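DynF (Micromonospora chersina, PDB 6UBL) is of unknown function but belongs to the dynemicin biosynthesis pathway and holds palmitic acid inside a beta barrel, consistent with a role in binding a long hydrophobic molecule. Local coordinates at residues 13-18 with 66-70; 27-33 with 162-167; 38-44 with 200-206; 45-51 with 192-198. All blocks are in the same frame, centred on the assembly; numbering follows the deposited sequence. Where two conformers were deposited one is given.

Contact 1 of 4, residues 13-18 with 66-70. With PLM (palmitic acid), chain C.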
# COMPACT_ATOMS: atom_id res chain seq x y z
N VAL A 13 5.59 -9.87 -15.06
CA VAL A 13 5.00 -10.24 -16.34
C VAL A 13 6.06 -10.05 -17.42
O VAL A 13 6.74 -9.03 -17.45
CB VAL A 13 3.76 -9.38 -16.65
CG1 VAL A 13 3.26 -9.65 -18.05
CG2 VAL A 13 2.66 -9.64 -15.61
N GLN A 14 6.17 -11.04 -18.31
CA GLN A 14 7.18 -10.99 -19.36
C GLN A 14 6.80 -9.98 -20.42
O GLN A 14 5.63 -9.83 -20.78
CB GLN A 14 7.31 -12.37 -20.00
CG GLN A 14 8.16 -12.40 -21.25
CD GLN A 14 8.71 -13.78 -21.55
OE1 GLN A 14 9.16 -14.49 -20.64
NE2 GLN A 14 8.66 -14.19 -22.82
N THR A 15 7.81 -9.27 -20.93
CA THR A 15 7.63 -8.36 -22.05
C THR A 15 8.27 -8.88 -23.33
O THR A 15 7.87 -8.48 -24.42
CB THR A 15 8.22 -6.97 -21.78
OG1 THR A 15 9.63 -7.07 -21.60
CG2 THR A 15 7.59 -6.35 -20.54
N GLU A 16 9.31 -9.72 -23.21
CA GLU A 16 9.97 -10.24 -24.40
C GLU A 16 8.96 -10.97 -25.28
O GLU A 16 8.18 -11.80 -24.79
CB GLU A 16 11.09 -11.20 -24.00
CG GLU A 16 12.37 -10.50 -23.65
CD GLU A 16 13.03 -9.86 -24.85
OE1 GLU A 16 12.71 -10.26 -26.00
OE2 GLU A 16 13.86 -8.95 -24.66
N GLY A 17 8.98 -10.66 -26.57
CA GLY A 17 8.07 -11.27 -27.52
C GLY A 17 6.64 -10.76 -27.47
O GLY A 17 5.79 -11.31 -28.18
N VAL A 18 6.35 -9.78 -26.63
CA VAL A 18 5.00 -9.24 -26.47
C VAL A 18 4.88 -7.97 -27.31
O VAL A 18 5.67 -7.03 -27.10
CB VAL A 18 4.68 -8.96 -25.00
CG1 VAL A 18 3.26 -8.45 -24.85
CG2 VAL A 18 4.90 -10.22 -24.17
N VAL A 66 1.84 -0.40 -20.33
CA VAL A 66 1.44 -1.45 -19.41
C VAL A 66 1.46 -2.77 -20.17
O VAL A 66 0.72 -2.94 -21.15
CB VAL A 66 0.04 -1.21 -18.82
CG1 VAL A 66 -0.39 -2.36 -17.94
CG2 VAL A 66 -0.00 0.12 -18.06
N VAL A 67 2.30 -3.71 -19.73
CA VAL A 67 2.31 -5.05 -20.32
C VAL A 67 1.26 -5.91 -19.63
O VAL A 67 1.09 -5.86 -18.40
CB VAL A 67 3.70 -5.70 -20.26
CG1 VAL A 67 4.16 -5.89 -18.83
CG2 VAL A 67 3.68 -7.04 -21.00
N ARG A 68 0.55 -6.70 -20.43
CA ARG A 68 -0.44 -7.66 -19.95
C ARG A 68 0.07 -9.07 -20.16
O ARG A 68 0.64 -9.39 -21.21
CB ARG A 68 -1.76 -7.51 -20.70
CG ARG A 68 -2.57 -6.28 -20.33
CD ARG A 68 -3.85 -6.14 -21.19
NE ARG A 68 -3.58 -5.59 -22.51
CZ ARG A 68 -3.38 -6.31 -23.61
NH1 ARG A 68 -3.42 -7.63 -23.58
NH2 ARG A 68 -3.14 -5.69 -24.76
N SER A 69 -0.16 -9.93 -19.17
CA SER A 69 0.07 -11.35 -19.34
C SER A 69 -0.98 -11.89 -20.30
O SER A 69 -1.99 -11.22 -20.57
CB SER A 69 -0.10 -12.06 -18.00
OG SER A 69 -1.47 -12.07 -17.58
N PRO A 70 -0.81 -13.10 -20.81
CA PRO A 70 -1.94 -13.76 -21.47
C PRO A 70 -3.06 -13.92 -20.47
O PRO A 70 -2.84 -14.05 -19.26
CB PRO A 70 -1.37 -15.13 -21.89
CG PRO A 70 -0.18 -15.34 -21.00
CD PRO A 70 0.38 -13.97 -20.74
C1 PLM C . -4.29 -2.54 -19.20
O1 PLM C . -3.33 -2.00 -19.90
O2 PLM C . -5.08 -3.33 -19.64
C2 PLM C . -4.33 -2.07 -17.78
C3 PLM C . -4.28 -0.58 -17.58
C4 PLM C . -4.37 -0.29 -16.12
C5 PLM C . -3.66 0.94 -15.67
C6 PLM C . -3.72 1.11 -14.17
C7 PLM C . -4.00 2.54 -13.80
C8 PLM C . -3.09 3.51 -14.53
C9 PLM C . -1.63 3.34 -14.21
CA PLM C . -1.20 4.24 -13.09
CB PLM C . -0.99 5.67 -13.57
CC PLM C . 0.19 6.32 -12.93
CD PLM C . -0.13 7.38 -11.91
CE PLM C . 0.95 7.47 -10.87
CF PLM C . 1.01 8.77 -10.12
CG PLM C . 2.12 8.79 -9.13
O HOH W 1 2.88 -11.06 -21.42
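Val-67 points its two methyls at the loop 13-18, and three side chains of that loop gather round them. CG1 of Val-67 sits between the backbone N and the carbonyl carbon (chi1 62°). There it meets Val-13 CG1 at 3.9 Å and the methyl CG2 of Thr-15 at the same distance. The Thr-15 side chain crosses Val-67 at about a right angle. Val-18 also crosses it squarely, with its CG1 4.1 Å from Val-67 CG2. Val-67 CG2 also lies 3.4 Å from Gln-14 O. Val-13 also reaches the backbone beyond Val-67, its CG1 3.6 Å from Ser-69 N. No direct hydrogen bond joins the two segments. One water bridges them instead, donating to Gln-14 O and to Arg-68 O, the latter at 2.8 Å. A type II turn from Thr-15 to Val-18 folds the loop back so that Val-18 can join Val-13 over the valine. Arg-68 leaves the strand away from the loop; its CD passes the carboxyl group of the palmitic acid, and NE forms a salt bridge with Asp-38. The loop thus covers the outer side of strand 54-68 here, where Val-67 also touches Asn-84 of strand 81-92 and Ile-37 of strand 37-50.

Contact 2 of 4, residues 27-33 with 162-167; sequences VVPWTPP and RSIPPA. With PLM (palmitic acid), chain C.
Val-27 starts the contact by setting CG1 against two oxygens of 162-167. Val-27 CG1 lies 3.4 Å from Ser-163 OG and 3.5 Å from Pro-165 O, two atoms already hydrogen-bonded to each other. Its other methyl, CG2, touches Ala-167 CB. Val-28 contributes its carbonyl O, which accepts from a water that also donates to Thr-31 O and accepts from Ile-164 N. Pro-29 comes next, with CA 3.5 Å from Arg-162 O. Trp-30 N then donates to that same oxygen (2.8 Å, N-H...acceptor angle 154°). This is the one direct hydrogen bond across the contact. The Trp-30 side chain lies beside Arg-162, both pointing the same way. Arg-162 CB stands over the face of the six-membered ring, 3.9 Å from its centroid, in a CH-pi contact. The arginine chain is extended (chi2 -179°), which carries CG and CD along the ring and leaves the guanidinium to Asp-160. The Pro-33 and Ile-164 side chains cross at about a right angle, with Pro-33 CG 3.8 Å from Ile-164 CG2. The chemistry is mixed: apolar carbons do most of the touching, while one backbone bond and one water satisfy polar backbone atoms that meet between the loops.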
# COMPACT_ATOMS: atom_id res chain seq x y z
N VAL A 27 -10.52 -1.61 -29.06
CA VAL A 27 -10.79 -2.03 -27.70
C VAL A 27 -12.15 -2.73 -27.76
O VAL A 27 -13.18 -2.07 -27.91
CB VAL A 27 -10.81 -0.84 -26.74
CG1 VAL A 27 -11.09 -1.29 -25.32
CG2 VAL A 27 -9.49 -0.08 -26.81
N VAL A 28 -12.15 -4.05 -27.66
CA VAL A 28 -13.36 -4.85 -27.78
C VAL A 28 -13.88 -5.13 -26.37
O VAL A 28 -13.18 -5.79 -25.59
CB VAL A 28 -13.07 -6.17 -28.51
CG1 VAL A 28 -14.34 -6.94 -28.78
CG2 VAL A 28 -12.28 -5.91 -29.79
N PRO A 29 -15.10 -4.72 -26.03
CA PRO A 29 -15.59 -4.96 -24.67
C PRO A 29 -15.78 -6.45 -24.41
O PRO A 29 -16.04 -7.24 -25.32
CB PRO A 29 -16.93 -4.21 -24.61
CG PRO A 29 -16.89 -3.23 -25.76
CD PRO A 29 -16.05 -3.91 -26.82
N TRP A 30 -15.67 -6.82 -23.13
CA TRP A 30 -16.00 -8.15 -22.65
C TRP A 30 -15.17 -9.25 -23.30
O TRP A 30 -15.62 -10.40 -23.39
CB TRP A 30 -17.50 -8.45 -22.83
CG TRP A 30 -18.42 -7.38 -22.30
CD1 TRP A 30 -19.27 -6.62 -23.05
CD2 TRP A 30 -18.63 -7.00 -20.93
NE1 TRP A 30 -19.98 -5.77 -22.24
CE2 TRP A 30 -19.61 -5.98 -20.94
CE3 TRP A 30 -18.08 -7.41 -19.72
CZ2 TRP A 30 -20.05 -5.37 -19.77
CZ3 TRP A 30 -18.52 -6.79 -18.55
CH2 TRP A 30 -19.49 -5.78 -18.59
N THR A 31 -13.99 -8.92 -23.80
CA THR A 31 -13.18 -9.85 -24.59
C THR A 31 -11.76 -9.90 -24.06
O THR A 31 -11.05 -8.87 -24.10
CB THR A 31 -13.21 -9.43 -26.06
OG1 THR A 31 -14.55 -9.43 -26.54
CG2 THR A 31 -12.36 -10.36 -26.92
N PRO A 32 -11.31 -11.02 -23.51
CA PRO A 32 -9.92 -11.12 -23.04
C PRO A 32 -8.96 -10.97 -24.21
O PRO A 32 -9.03 -11.74 -25.19
CB PRO A 32 -9.84 -12.53 -22.43
CG PRO A 32 -11.28 -12.86 -22.06
CD PRO A 32 -12.08 -12.24 -23.18
N PRO A 33 -8.05 -9.99 -24.18
CA PRO A 33 -7.18 -9.76 -25.34
C PRO A 33 -5.95 -10.66 -25.34
O PRO A 33 -5.52 -11.18 -24.31
CB PRO A 33 -6.76 -8.30 -25.18
CG PRO A 33 -6.73 -8.11 -23.69
CD PRO A 33 -7.88 -8.94 -23.16
N ARG A 162 -15.03 -3.14 -18.00
CA ARG A 162 -15.80 -3.88 -18.99
C ARG A 162 -15.01 -4.12 -20.27
O ARG A 162 -15.51 -4.79 -21.18
CB ARG A 162 -17.08 -3.11 -19.33
CG ARG A 162 -17.88 -2.68 -18.12
CD ARG A 162 -19.14 -1.95 -18.52
NE ARG A 162 -19.78 -1.33 -17.36
CZ ARG A 162 -20.97 -0.75 -17.37
NH1 ARG A 162 -21.68 -0.71 -18.50
NH2 ARG A 162 -21.46 -0.20 -16.27
N SER A 163 -13.79 -3.61 -20.35
CA SER A 163 -12.90 -3.93 -21.46
C SER A 163 -11.48 -3.94 -20.92
O SER A 163 -11.17 -3.29 -19.92
CB SER A 163 -12.99 -2.92 -22.61
OG SER A 163 -12.51 -1.64 -22.23
N ILE A 164 -10.62 -4.69 -21.60
CA ILE A 164 -9.20 -4.73 -21.25
C ILE A 164 -8.43 -4.36 -22.51
O ILE A 164 -8.47 -5.10 -23.51
CB ILE A 164 -8.78 -6.13 -20.78
CG1 ILE A 164 -9.56 -6.51 -19.51
CG2 ILE A 164 -7.29 -6.16 -20.50
CD1 ILE A 164 -9.32 -7.92 -19.05
N PRO A 165 -7.72 -3.22 -22.53
CA PRO A 165 -7.56 -2.27 -21.42
C PRO A 165 -8.82 -1.45 -21.18
O PRO A 165 -9.63 -1.28 -22.11
CB PRO A 165 -6.44 -1.35 -21.92
CG PRO A 165 -6.65 -1.34 -23.41
CD PRO A 165 -7.00 -2.77 -23.74
N PRO A 166 -8.98 -0.94 -19.97
CA PRO A 166 -10.15 -0.10 -19.65
C PRO A 166 -9.96 1.34 -20.13
O PRO A 166 -9.88 2.28 -19.34
CB PRO A 166 -10.22 -0.20 -18.12
CG PRO A 166 -8.80 -0.38 -17.71
CD PRO A 166 -8.17 -1.24 -18.78
N ALA A 167 -9.87 1.50 -21.45
CA ALA A 167 -9.69 2.83 -22.03
C ALA A 167 -10.84 3.75 -21.62
O ALA A 167 -12.00 3.33 -21.55
CB ALA A 167 -9.62 2.73 -23.55
C1 PLM C . -4.29 -2.54 -19.20
O1 PLM C . -3.33 -2.00 -19.90
O2 PLM C . -5.08 -3.33 -19.64
C2 PLM C . -4.33 -2.07 -17.78
C3 PLM C . -4.28 -0.58 -17.58
C4 PLM C . -4.37 -0.29 -16.12
C5 PLM C . -3.66 0.94 -15.67
C6 PLM C . -3.72 1.11 -14.17
C7 PLM C . -4.00 2.54 -13.80
C8 PLM C . -3.09 3.51 -14.53
C9 PLM C . -1.63 3.34 -14.21
CA PLM C . -1.20 4.24 -13.09
CB PLM C . -0.99 5.67 -13.57
CC PLM C . 0.19 6.32 -12.93
CD PLM C . -0.13 7.38 -11.91
CE PLM C . 0.95 7.47 -10.87
CF PLM C . 1.01 8.77 -10.12
CG PLM C . 2.12 8.79 -9.13
O HOH W 2 -11.95 -6.48 -23.48

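Contact 3 of 4, residues 38-44 with 200-206. With PLM (palmitic acid), chain C.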
# COMPACT_ATOMS: atom_id res chain seq x y z
N ASP A 38 0.18 -2.12 -23.76
CA ASP A 38 -0.73 -1.03 -24.09
C ASP A 38 0.01 0.30 -23.93
O ASP A 38 0.59 0.58 -22.88
CB ASP A 38 -1.94 -1.07 -23.16
CG ASP A 38 -2.79 -2.31 -23.37
OD1 ASP A 38 -2.87 -2.79 -24.52
OD2 ASP A 38 -3.36 -2.82 -22.39
N ASN A 39 -0.04 1.13 -24.98
CA ASN A 39 0.53 2.47 -24.96
C ASN A 39 -0.65 3.42 -24.85
O ASN A 39 -1.35 3.65 -25.84
CB ASN A 39 1.35 2.72 -26.21
CG ASN A 39 2.60 1.84 -26.27
OD1 ASN A 39 3.69 2.27 -25.87
ND2 ASN A 39 2.44 0.62 -26.75
N LEU A 40 -0.89 3.94 -23.65
CA LEU A 40 -2.15 4.61 -23.34
C LEU A 40 -1.94 6.01 -22.79
O LEU A 40 -1.02 6.26 -22.01
CB LEU A 40 -2.91 3.80 -22.28
CG LEU A 40 -3.37 2.41 -22.68
CD1 LEU A 40 -3.70 1.60 -21.42
CD2 LEU A 40 -4.56 2.49 -23.60
N GLY A 41 -2.85 6.91 -23.16
CA GLY A 41 -2.89 8.21 -22.53
C GLY A 41 -3.50 8.14 -21.15
O GLY A 41 -4.25 7.22 -20.81
N ILE A 42 -3.18 9.15 -20.33
CA ILE A 42 -3.69 9.24 -18.97
C ILE A 42 -3.58 10.68 -18.50
O ILE A 42 -2.67 11.41 -18.87
CB ILE A 42 -2.94 8.26 -18.02
CG1 ILE A 42 -3.51 8.33 -16.60
CG2 ILE A 42 -1.44 8.58 -17.98
CD1 ILE A 42 -2.92 7.31 -15.65
N ASN A 43 -4.53 11.10 -17.66
CA ASN A 43 -4.45 12.36 -16.95
C ASN A 43 -4.79 12.11 -15.48
O ASN A 43 -5.40 11.09 -15.13
CB ASN A 43 -5.34 13.45 -17.56
CG ASN A 43 -6.80 13.07 -17.60
OD1 ASN A 43 -7.43 12.85 -16.57
ND2 ASN A 43 -7.35 12.97 -18.81
N SER A 44 -4.37 13.03 -14.62
CA SER A 44 -4.63 12.88 -13.20
C SER A 44 -4.64 14.25 -12.53
O SER A 44 -4.20 15.25 -13.10
CB SER A 44 -3.59 11.97 -12.51
OG SER A 44 -2.34 12.61 -12.35
N PHE A 200 -7.58 9.91 -11.39
CA PHE A 200 -7.06 9.84 -12.75
C PHE A 200 -8.14 9.35 -13.70
O PHE A 200 -9.17 8.82 -13.28
CB PHE A 200 -5.78 9.00 -12.86
CG PHE A 200 -5.96 7.51 -12.62
CD1 PHE A 200 -6.22 6.64 -13.67
CD2 PHE A 200 -5.84 6.98 -11.33
CE1 PHE A 200 -6.37 5.28 -13.44
CE2 PHE A 200 -5.99 5.63 -11.11
CZ PHE A 200 -6.26 4.77 -12.17
N ASN A 201 -7.88 9.56 -14.99
CA ASN A 201 -8.70 9.01 -16.05
C ASN A 201 -7.77 8.37 -17.07
O ASN A 201 -6.77 8.97 -17.46
CB ASN A 201 -9.52 10.08 -16.78
CG ASN A 201 -10.51 10.76 -15.89
OD1 ASN A 201 -11.52 10.17 -15.50
ND2 ASN A 201 -10.23 12.00 -15.55
N MET A 202 -8.10 7.15 -17.48
CA MET A 202 -7.41 6.56 -18.61
C MET A 202 -7.91 7.21 -19.89
O MET A 202 -9.09 7.53 -20.02
CB MET A 202 -7.68 5.06 -18.69
CG MET A 202 -7.23 4.27 -17.47
SD MET A 202 -5.51 4.54 -16.99
CE MET A 202 -4.64 4.08 -18.49
N GLY A 203 -6.99 7.45 -20.82
CA GLY A 203 -7.37 7.81 -22.17
C GLY A 203 -7.44 6.57 -23.04
O GLY A 203 -7.89 5.51 -22.59
N GLY A 204 -6.99 6.70 -24.29
CA GLY A 204 -6.99 5.57 -25.21
C GLY A 204 -5.61 5.29 -25.76
O GLY A 204 -4.61 5.83 -25.27
N TYR A 205 -5.53 4.41 -26.75
CA TYR A 205 -4.24 4.09 -27.34
C TYR A 205 -3.65 5.31 -28.03
O TYR A 205 -4.37 6.11 -28.65
CB TYR A 205 -4.36 2.96 -28.36
CG TYR A 205 -4.53 1.59 -27.74
CD1 TYR A 205 -3.56 1.06 -26.90
CD2 TYR A 205 -5.63 0.81 -28.03
CE1 TYR A 205 -3.71 -0.20 -26.34
CE2 TYR A 205 -5.79 -0.44 -27.50
CZ TYR A 205 -4.83 -0.95 -26.65
OH TYR A 205 -5.00 -2.20 -26.13
N LEU A 206 -2.34 5.45 -27.93
CA LEU A 206 -1.62 6.56 -28.54
C LEU A 206 -0.84 6.11 -29.77
O LEU A 206 -0.53 4.93 -29.95
CB LEU A 206 -0.63 7.13 -27.52
CG LEU A 206 -1.32 7.64 -26.26
CD1 LEU A 206 -0.28 8.01 -25.20
CD2 LEU A 206 -2.21 8.82 -26.58
C1 PLM C . -4.29 -2.54 -19.20
O1 PLM C . -3.33 -2.00 -19.90
O2 PLM C . -5.08 -3.33 -19.64
C2 PLM C . -4.33 -2.07 -17.78
C3 PLM C . -4.28 -0.58 -17.58
C4 PLM C . -4.37 -0.29 -16.12
C5 PLM C . -3.66 0.94 -15.67
C6 PLM C . -3.72 1.11 -14.17
C7 PLM C . -4.00 2.54 -13.80
C8 PLM C . -3.09 3.51 -14.53
C9 PLM C . -1.63 3.34 -14.21
CA PLM C . -1.20 4.24 -13.09
CB PLM C . -0.99 5.67 -13.57
CC PLM C . 0.19 6.32 -12.93
CD PLM C . -0.13 7.38 -11.91
CE PLM C . 0.95 7.47 -10.87
CF PLM C . 1.01 8.77 -10.12
CG PLM C . 2.12 8.79 -9.13
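Phe-200 pairs with Ser-44, and its CD1 lies 3.9 Å from Ile-42 CD1. Its CG sits between the backbone N and the carbonyl carbon (chi1 68°), which places the ring beside the ligand chain, with Phe-200 CZ 3.6 Å from C7 of the palmitic acid. Asn-201 and Asn-43 exchange two backbone hydrogen bonds. Asn-201 ND2 also donates to Asn-43 OD1 (3.1 Å), in the carbonyl plane and on a lone pair, although the amide planes stand 66° apart. Met-202 bends at chi2 and chi3, setting SD 4.0 Å from Ile-42 CD1 and CE beside Leu-40 CD1. Gly-203 N donates to Gly-41 O, and Gly-204 O accepts from Gly-41 N in a beta bulge. Tyr-205 OH donates to Asp-38 OD1 (2.7 Å), meeting it from above the carboxylate plane. A phenylalanine here would probably leave Asp-38 OD1 without this donor and its carboxylate less firmly oriented. Leu-206 N bonds to Asn-39 O. Asp-38 OD2 lies 2.6 Å from O1 of the palmitic acid. With two oxygens this close, one acid group probably holds a proton and donates it. Ile-42, Phe-200 and Met-202 line the ligand chain, so the strands offer a polar site and an apolar wall.

Contact 4 of 4, residues 45-51 with 192-198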
# COMPACT_ATOMS: atom_id res chain seq x y z
N ILE A 45 -5.17 14.26 -11.31
CA ILE A 45 -5.13 15.42 -10.43
C ILE A 45 -4.57 14.92 -9.10
O ILE A 45 -5.11 13.97 -8.53
CB ILE A 45 -6.52 16.05 -10.22
CG1 ILE A 45 -7.05 16.60 -11.54
CG2 ILE A 45 -6.45 17.17 -9.18
CD1 ILE A 45 -8.52 16.94 -11.52
N ASP A 46 -3.47 15.51 -8.66
CA ASP A 46 -2.74 15.05 -7.49
C ASP A 46 -2.67 16.19 -6.48
O ASP A 46 -2.37 17.33 -6.85
CB ASP A 46 -1.28 14.71 -7.80
CG ASP A 46 -1.11 13.71 -8.92
OD1 ASP A 46 -2.07 13.42 -9.67
OD2 ASP A 46 0.03 13.22 -9.08
N THR A 47 -2.87 15.89 -5.20
CA THR A 47 -2.72 16.88 -4.15
C THR A 47 -1.55 16.53 -3.24
O THR A 47 -1.43 15.39 -2.77
CB THR A 47 -4.00 17.03 -3.33
OG1 THR A 47 -5.06 17.48 -4.19
CG2 THR A 47 -3.79 18.03 -2.20
N PHE A 48 -0.69 17.52 -2.98
CA PHE A 48 0.53 17.33 -2.19
C PHE A 48 0.48 18.25 -0.97
O PHE A 48 0.20 19.45 -1.11
CB PHE A 48 1.80 17.70 -2.97
CG PHE A 48 1.97 16.96 -4.26
CD1 PHE A 48 2.62 15.74 -4.31
CD2 PHE A 48 1.51 17.52 -5.45
CE1 PHE A 48 2.79 15.07 -5.50
CE2 PHE A 48 1.67 16.85 -6.64
CZ PHE A 48 2.31 15.62 -6.67
N ALA A 49 0.77 17.70 0.20
CA ALA A 49 0.89 18.48 1.42
C ALA A 49 2.36 18.59 1.81
O ALA A 49 3.06 17.56 1.91
CB ALA A 49 0.11 17.84 2.57
N VAL A 50 2.84 19.81 1.98
CA VAL A 50 4.19 20.07 2.47
C VAL A 50 4.08 20.58 3.90
O VAL A 50 3.54 21.67 4.13
CB VAL A 50 4.94 21.07 1.59
CG1 VAL A 50 6.36 21.28 2.13
CG2 VAL A 50 4.99 20.59 0.15
N PRO A 51 4.55 19.82 4.90
CA PRO A 51 4.29 20.19 6.30
C PRO A 51 4.77 21.59 6.61
O PRO A 51 5.90 21.98 6.28
CB PRO A 51 5.08 19.13 7.08
CG PRO A 51 5.12 17.95 6.18
CD PRO A 51 5.22 18.51 4.78
N VAL A 192 9.51 14.49 2.91
CA VAL A 192 9.52 15.89 2.50
C VAL A 192 8.12 16.41 2.25
O VAL A 192 7.84 17.59 2.46
CB VAL A 192 10.38 16.03 1.23
CG1 VAL A 192 10.28 17.44 0.66
CG2 VAL A 192 11.82 15.64 1.51
N ALA A 193 7.24 15.54 1.78
CA ALA A 193 5.87 15.91 1.42
C ALA A 193 5.03 14.65 1.51
O ALA A 193 5.54 13.54 1.66
CB ALA A 193 5.81 16.51 0.02
N TYR A 194 3.71 14.85 1.44
CA TYR A 194 2.77 13.75 1.42
C TYR A 194 1.81 13.93 0.26
O TYR A 194 1.29 15.03 0.04
CB TYR A 194 1.99 13.69 2.74
CG TYR A 194 2.89 13.47 3.94
CD1 TYR A 194 3.53 14.53 4.55
CD2 TYR A 194 3.13 12.19 4.42
CE1 TYR A 194 4.36 14.34 5.63
CE2 TYR A 194 3.96 11.98 5.50
CZ TYR A 194 4.57 13.05 6.10
OH TYR A 194 5.41 12.84 7.18
N LEU A 195 1.58 12.85 -0.47
CA LEU A 195 0.50 12.80 -1.45
C LEU A 195 -0.76 12.46 -0.68
O LEU A 195 -0.84 11.41 -0.03
CB LEU A 195 0.83 11.72 -2.48
CG LEU A 195 -0.12 11.47 -3.65
CD1 LEU A 195 -0.16 12.67 -4.56
CD2 LEU A 195 0.36 10.23 -4.39
N THR A 196 -1.74 13.37 -0.70
CA THR A 196 -2.95 13.20 0.10
C THR A 196 -4.14 12.73 -0.72
O THR A 196 -5.11 12.23 -0.13
CB THR A 196 -3.31 14.51 0.83
OG1 THR A 196 -3.48 15.57 -0.11
CG2 THR A 196 -2.23 14.87 1.84
N SER A 197 -4.14 12.93 -2.03
CA SER A 197 -5.18 12.35 -2.87
C SER A 197 -4.69 12.33 -4.31
O SER A 197 -3.80 13.09 -4.69
CB SER A 197 -6.50 13.12 -2.77
OG SER A 197 -6.40 14.36 -3.43
N LEU A 198 -5.29 11.45 -5.10
CA LEU A 198 -4.97 11.31 -6.51
C LEU A 198 -6.19 10.70 -7.19
O LEU A 198 -6.71 9.69 -6.72
CB LEU A 198 -3.75 10.42 -6.69
CG LEU A 198 -3.15 10.41 -8.10
CD1 LEU A 198 -1.68 10.08 -8.09
CD2 LEU A 198 -3.92 9.40 -8.95
O HOH W 3 -6.79 14.56 -6.33
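With CG anti to the backbone N (chi1 -179°) and chi2 at 66°, Leu-195 brings CD1 across to strand 45-50. There CD1 lies 3.9 Å from Phe-48 CE1 and 4.0 Å from Asp-46 CB. Leu-198 starts out the same way (chi1 -169°) and runs beside Asp-46, both pointing in one direction. Leu-198 CG is 3.6 Å from Asp-46 OD1, the oxygen that is hydrogen-bonded to Ser-44 OG. An alanine in place of Asp-46 would probably leave Ser-44 OG without this mate and open a gap beside Leu-198. Thr-47 pairs with Ser-197 through a backbone bond and receives Thr-196 N on its O (2.9 Å). A beta bulge follows, shifting the register so that Phe-48 faces Leu-195. Ala-49 and Tyr-194 then exchange two backbone bonds. Pro-51 CG meets the edge of the Tyr-194 ring in its plane, 3.7 Å from CE1, the two side chains crossing at about a right angle. Strand 54-68 flanks strand 37-50 and strand 170-183 flanks strand 193-205, with Phe-48 touching Leu-181. On the other face Tyr-194 OH bonds to Gln-113 of the second subunit, while Ala-49 and Thr-196 pack on its Phe-118.

Contacts 3 and 4 are successive parts of one antiparallel pairing, strand 37-50 with strand 193-205. Their centres are 22 Å apart. Contact 4 lies toward the subunit interface, about 32 Å between centres from both contact 1 and contact 2. Contacts 1 and 2 lie at the other end, where Val-66, Arg-68, Ile-164 and Pro-165 reach the ligand carboxyl group. Contacts 1 and 3 meet in the salt bridge from Arg-68 NE to Asp-38 OD2, 2.8 Å long. In contact 2, Pro-165 CD is 3.2 Å from Tyr-205 OH, and Ile-164 CG2 packs on Arg-68 CD. Contacts 1, 2 and 3 all contribute residues beside that carboxyl group. Contact 3 continues along the ligand chain, and Leu-198 of contact 4 touches it near its methyl end.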